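FERM, RhoGEF and pleckstrin domain protein 2 (Danio rerio, PDB 6D21) probably acts as a guanine nucleotide exchange factor that activates RAC1 in semaphorin and integrin signalling, with the FERM domain present here as its likely membrane-targeting part. Local coordinates at residues L47-L52 with K67-P72; Q5-G10 with Q15-L20. One frame throughout, in Å; residues are numbered along the deposited sequence.

Overall arrangement
Both contacts belong to the ubiquitin-like N-terminal lobe of the FERM domain, and together they illustrate two ways of completing one sheet: interaction 2 builds an edge hairpin from strands 3-9 and 15-21, the latter an outermost strand, whereas interaction 1 seats a loop against the inner strand 45-50, on the far side of strand 76-81 from the hairpin. Their centres are about 13 Å apart. They touch directly where Leu47 CD2 packs on Val8 CG1 at 3.9 Å, and Pro72 O comes within 4.2 Å of Ile6 CG1. Helix 26-36 unites them further: Leu29 meets both Leu47 and Ile6, while Val33 meets Leu47 and Tyr18.

Interaction 1: L47-L52 with K67-P72; sequences LEFQNL and KQVRRP
Gln68 NE2 is held by backbone carbonyls: it hydrogen-bonds to Asp60 O and more weakly to Lys63 O and Leu64 O, while at the other end of the same residue the main-chain O of Gln68 lies obliquely against Phe49 CZ, 3.6 Å away. The grip ties Gln68 back to the chain just before it and probably helps to place the neighbouring Val69. Val69 and Phe49 reach toward each other from their own segments, and the methyl CG2 of Val69 settles over the centre of the Phe49 ring, 3.6 Å from the centroid and 9° off the normal, a textbook CH-pi contact. The benzyl group reaches this place with CG lodged between the backbone N and the carbonyl carbon (chi1 64°). Thr75 and Val57 also pack on Phe49, and Thr75 touches Val69 as well. With an alanine here the ring under Val69 CG2 is gone, which is likely to leave a gap and seat the loop less firmly on the sheet. Nearer the surface, Leu52 lies roughly perpendicular to Arg70, its CD1 3.2 Å from Arg70 NH1 and oblique to the guanidinium, a close contact but no polar bond. No hydrogen bond spans the two segments; the loop therefore adheres through a buried aliphatic-aromatic contact, while the Gln68 amide finds its partners in the backbone of residues 60-64.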
# COMPACT_ATOMS: atom_id res chain seq x y z
N LEU A 47 3.77 9.72 1.94
CA LEU A 47 2.52 10.47 1.93
C LEU A 47 1.98 10.51 0.50
O LEU A 47 2.74 10.75 -0.44
CB LEU A 47 2.73 11.89 2.45
CG LEU A 47 3.07 12.07 3.93
CD1 LEU A 47 3.35 13.54 4.23
CD2 LEU A 47 1.92 11.55 4.80
N GLU A 48 0.69 10.28 0.34
CA GLU A 48 0.05 10.58 -0.94
C GLU A 48 -1.00 11.67 -0.76
O GLU A 48 -1.48 11.90 0.35
CB GLU A 48 -0.58 9.33 -1.57
CG GLU A 48 -0.83 8.18 -0.66
CD GLU A 48 -1.30 6.94 -1.41
OE1 GLU A 48 -1.05 6.84 -2.64
OE2 GLU A 48 -1.96 6.10 -0.77
N PHE A 49 -1.36 12.33 -1.85
CA PHE A 49 -2.39 13.35 -1.83
C PHE A 49 -3.36 13.12 -2.97
O PHE A 49 -3.06 12.38 -3.90
CB PHE A 49 -1.77 14.75 -1.92
CG PHE A 49 -1.06 15.02 -3.21
CD1 PHE A 49 0.29 14.71 -3.35
CD2 PHE A 49 -1.74 15.57 -4.29
CE1 PHE A 49 0.95 14.95 -4.55
CE2 PHE A 49 -1.09 15.82 -5.49
CZ PHE A 49 0.26 15.50 -5.62
N GLN A 50 -4.53 13.74 -2.88
CA GLN A 50 -5.55 13.58 -3.92
C GLN A 50 -5.44 14.72 -4.91
O GLN A 50 -5.55 15.88 -4.51
CB GLN A 50 -6.95 13.54 -3.32
CG GLN A 50 -7.58 12.19 -3.33
CD GLN A 50 -9.03 12.19 -2.87
OE1 GLN A 50 -9.46 13.06 -2.12
NE2 GLN A 50 -9.78 11.19 -3.31
N ASN A 51 -5.22 14.41 -6.18
CA ASN A 51 -5.18 15.46 -7.20
C ASN A 51 -6.61 15.92 -7.53
O ASN A 51 -7.56 15.47 -6.89
CB ASN A 51 -4.44 15.01 -8.47
CG ASN A 51 -5.12 13.85 -9.21
OD1 ASN A 51 -6.26 13.48 -8.93
ND2 ASN A 51 -4.41 13.30 -10.20
N LEU A 52 -6.79 16.80 -8.51
CA LEU A 52 -8.12 17.36 -8.71
C LEU A 52 -9.07 16.37 -9.41
O LEU A 52 -10.30 16.57 -9.37
CB LEU A 52 -8.06 18.70 -9.46
CG LEU A 52 -8.38 19.87 -8.53
CD1 LEU A 52 -8.35 21.19 -9.25
CD2 LEU A 52 -9.73 19.68 -7.87
N LYS A 67 4.66 23.22 -5.51
CA LYS A 67 4.88 22.86 -6.90
C LYS A 67 4.21 21.53 -7.29
O LYS A 67 4.24 21.14 -8.45
CB LYS A 67 6.38 22.78 -7.20
CG LYS A 67 7.06 24.13 -7.39
CD LYS A 67 8.37 23.99 -8.19
CE LYS A 67 8.87 25.34 -8.70
NZ LYS A 67 10.04 25.20 -9.61
N GLN A 68 3.63 20.82 -6.32
CA GLN A 68 3.04 19.51 -6.61
C GLN A 68 1.52 19.52 -6.50
O GLN A 68 0.84 18.71 -7.12
CB GLN A 68 3.61 18.45 -5.66
CG GLN A 68 5.13 18.37 -5.63
CD GLN A 68 5.62 17.26 -4.72
OE1 GLN A 68 5.24 16.10 -4.88
NE2 GLN A 68 6.46 17.62 -3.76
N VAL A 69 1.01 20.45 -5.69
CA VAL A 69 -0.42 20.51 -5.38
C VAL A 69 -0.96 21.93 -5.53
O VAL A 69 -0.30 22.89 -5.12
CB VAL A 69 -0.69 20.02 -3.94
CG1 VAL A 69 -2.17 19.79 -3.75
CG2 VAL A 69 0.09 18.74 -3.65
N ARG A 70 -2.15 22.07 -6.09
CA ARG A 70 -2.70 23.39 -6.40
C ARG A 70 -3.14 24.20 -5.17
O ARG A 70 -2.71 25.34 -4.98
CB ARG A 70 -3.89 23.25 -7.35
CG ARG A 70 -4.71 24.52 -7.48
CD ARG A 70 -5.84 24.35 -8.48
NE ARG A 70 -5.31 24.07 -9.81
CZ ARG A 70 -6.06 23.81 -10.86
NH1 ARG A 70 -7.38 23.79 -10.75
NH2 ARG A 70 -5.50 23.57 -12.04
N ARG A 71 -4.03 23.62 -4.38
CA ARG A 71 -4.50 24.23 -3.14
C ARG A 71 -4.06 23.38 -1.96
O ARG A 71 -4.82 22.54 -1.50
CB ARG A 71 -6.04 24.36 -3.12
CG ARG A 71 -6.64 25.23 -4.20
CD ARG A 71 -6.22 26.67 -4.03
NE ARG A 71 -7.24 27.57 -4.52
CZ ARG A 71 -6.98 28.79 -4.98
NH1 ARG A 71 -5.73 29.22 -5.02
NH2 ARG A 71 -7.97 29.56 -5.41
N PRO A 72 -2.82 23.58 -1.49
CA PRO A 72 -2.27 22.70 -0.44
C PRO A 72 -3.13 22.73 0.83
O PRO A 72 -3.25 21.70 1.48
CB PRO A 72 -0.88 23.28 -0.18
CG PRO A 72 -0.53 24.02 -1.43
CD PRO A 72 -1.84 24.59 -1.93

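Interaction 2: Q5-G10 with Q15-L20; sequences QIRVQG and QEFYEL
Strands 5-9 and 15-20 run antiparallel, their axes approaching to 4.5 Å with 150° between their directions, and Ile6-Tyr18 and Val8-Glu16 are hydrogen-bonded pairs that alternate with non-hydrogen-bonded ones. Two bonds close each of these rings: Tyr18 N gives to Ile6 O at 2.7 Å and Ile6 N to Tyr18 O, while Val8 N meets Glu16 O almost straight and Glu16 N returns to Val8 O. That last oxygen also accepts a bond from a water, which in turn lies 2.6 Å from Tyr18 OH and ties the phenol to the backbone. On the face bearing Gln5, Arg7, Gln9, Gln15, Phe17 and Glu19, the arginine chain runs alongside the Phe17 ring. Arg7 CG sits over that ring, off-centre and 4.1 Å from the centroid, and Phe17 CZ in turn covers a face of the guanidinium, although the two planes are 54° apart. With CG opposite the backbone N (chi1 180°), the Arg7 chain then turns at chi3 (-51°) and brings NH1 to Gln15 OE1, 3.1 Å away, which accepts the N-H in the plane of its own carbonyl and at the guanidinium edge. Gln15 NE2 reaches on to Gln9 OE1 in a weak bond of 3.5 Å. Gln5 CG meets the edge of the Phe17 ring. On the other face, the valine side chain stands roughly perpendicular to that of Tyr18, with Val8 CB 3.7 Å from Tyr18 CE1, and Ile6, Tyr18 and Leu20 press on helix 26-36. Arg36 of that helix forms a salt bridge with Glu16. This opening hairpin, with 3-9 parallel to 76-81 and the helix on one face, fits the ubiquitin-like beta-grasp fold.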
# COMPACT_ATOMS: atom_id res chain seq x y z
N GLN A 5 -0.84 25.52 6.14
CA GLN A 5 -1.47 24.57 7.03
C GLN A 5 -1.96 23.37 6.23
O GLN A 5 -2.85 23.48 5.39
CB GLN A 5 -2.62 25.22 7.79
CG GLN A 5 -3.24 24.30 8.83
CD GLN A 5 -4.06 25.05 9.84
OE1 GLN A 5 -4.84 25.94 9.49
NE2 GLN A 5 -3.89 24.72 11.11
N ILE A 6 -1.36 22.22 6.50
CA ILE A 6 -1.62 21.05 5.70
C ILE A 6 -2.27 19.97 6.56
O ILE A 6 -1.90 19.74 7.71
CB ILE A 6 -0.32 20.55 5.02
CG1 ILE A 6 0.11 21.57 3.95
CG2 ILE A 6 -0.48 19.19 4.40
CD1 ILE A 6 1.21 21.08 3.02
N ARG A 7 -3.29 19.35 5.99
CA ARG A 7 -4.10 18.36 6.66
C ARG A 7 -3.65 16.96 6.23
O ARG A 7 -3.64 16.63 5.04
CB ARG A 7 -5.57 18.57 6.31
CG ARG A 7 -6.54 17.59 6.94
CD ARG A 7 -7.74 17.35 6.02
NE ARG A 7 -8.38 18.57 5.53
CZ ARG A 7 -9.54 19.04 5.98
NH1 ARG A 7 -10.21 18.40 6.94
NH2 ARG A 7 -10.04 20.14 5.46
N VAL A 8 -3.28 16.14 7.20
CA VAL A 8 -2.83 14.80 6.86
C VAL A 8 -3.63 13.74 7.61
O VAL A 8 -3.72 13.76 8.84
CB VAL A 8 -1.34 14.60 7.17
CG1 VAL A 8 -0.95 13.14 6.94
CG2 VAL A 8 -0.50 15.54 6.32
N GLN A 9 -4.21 12.82 6.85
CA GLN A 9 -4.93 11.71 7.44
C GLN A 9 -4.00 10.56 7.79
O GLN A 9 -3.25 10.09 6.93
CB GLN A 9 -6.01 11.23 6.47
CG GLN A 9 -6.73 9.99 6.94
CD GLN A 9 -7.94 9.69 6.09
OE1 GLN A 9 -8.95 10.41 6.14
NE2 GLN A 9 -7.85 8.63 5.29
N GLY A 10 -4.06 10.10 9.03
CA GLY A 10 -3.22 8.99 9.46
C GLY A 10 -3.76 7.66 8.95
O GLY A 10 -4.84 7.61 8.36
N GLN A 15 -7.34 12.65 11.25
CA GLN A 15 -6.69 13.76 10.56
C GLN A 15 -6.07 14.76 11.53
O GLN A 15 -6.74 15.26 12.44
CB GLN A 15 -7.68 14.49 9.65
CG GLN A 15 -8.31 13.61 8.58
CD GLN A 15 -9.18 14.42 7.64
OE1 GLN A 15 -9.44 15.60 7.88
NE2 GLN A 15 -9.64 13.79 6.57
N GLU A 16 -4.79 15.06 11.30
CA GLU A 16 -4.11 16.12 12.03
C GLU A 16 -3.66 17.24 11.10
O GLU A 16 -3.54 17.04 9.88
CB GLU A 16 -2.90 15.56 12.78
CG GLU A 16 -3.27 14.59 13.88
CD GLU A 16 -2.49 14.85 15.14
OE1 GLU A 16 -2.70 14.11 16.14
OE2 GLU A 16 -1.66 15.78 15.15
N PHE A 17 -3.41 18.41 11.67
CA PHE A 17 -2.99 19.58 10.91
C PHE A 17 -1.55 19.96 11.19
O PHE A 17 -1.09 19.93 12.33
CB PHE A 17 -3.93 20.76 11.17
CG PHE A 17 -5.24 20.62 10.49
CD1 PHE A 17 -6.23 19.79 11.02
CD2 PHE A 17 -5.49 21.27 9.29
CE1 PHE A 17 -7.44 19.64 10.38
CE2 PHE A 17 -6.69 21.12 8.65
CZ PHE A 17 -7.67 20.30 9.19
N TYR A 18 -0.84 20.31 10.13
CA TYR A 18 0.58 20.60 10.19
C TYR A 18 0.87 21.98 9.67
O TYR A 18 0.48 22.31 8.55
CB TYR A 18 1.37 19.56 9.38
CG TYR A 18 1.25 18.19 9.96
CD1 TYR A 18 0.15 17.39 9.67
CD2 TYR A 18 2.22 17.69 10.82
CE1 TYR A 18 0.03 16.15 10.22
CE2 TYR A 18 2.11 16.46 11.37
CZ TYR A 18 1.01 15.68 11.06
OH TYR A 18 0.90 14.43 11.60
N GLU A 19 1.56 22.78 10.47
CA GLU A 19 1.94 24.11 10.04
C GLU A 19 3.38 24.10 9.53
O GLU A 19 4.30 23.68 10.22
CB GLU A 19 1.76 25.11 11.18
CG GLU A 19 0.43 24.92 11.90
CD GLU A 19 -0.24 26.22 12.25
OE1 GLU A 19 -0.22 26.61 13.44
OE2 GLU A 19 -0.79 26.84 11.32
N LEU A 20 3.54 24.55 8.28
CA LEU A 20 4.81 24.52 7.58
C LEU A 20 5.00 25.81 6.82
O LEU A 20 4.03 26.45 6.44
CB LEU A 20 4.87 23.35 6.60
CG LEU A 20 5.16 21.94 7.10
CD1 LEU A 20 3.89 21.28 7.56
CD2 LEU A 20 5.84 21.12 6.01
O HOH W 1 -1.13 13.19 10.49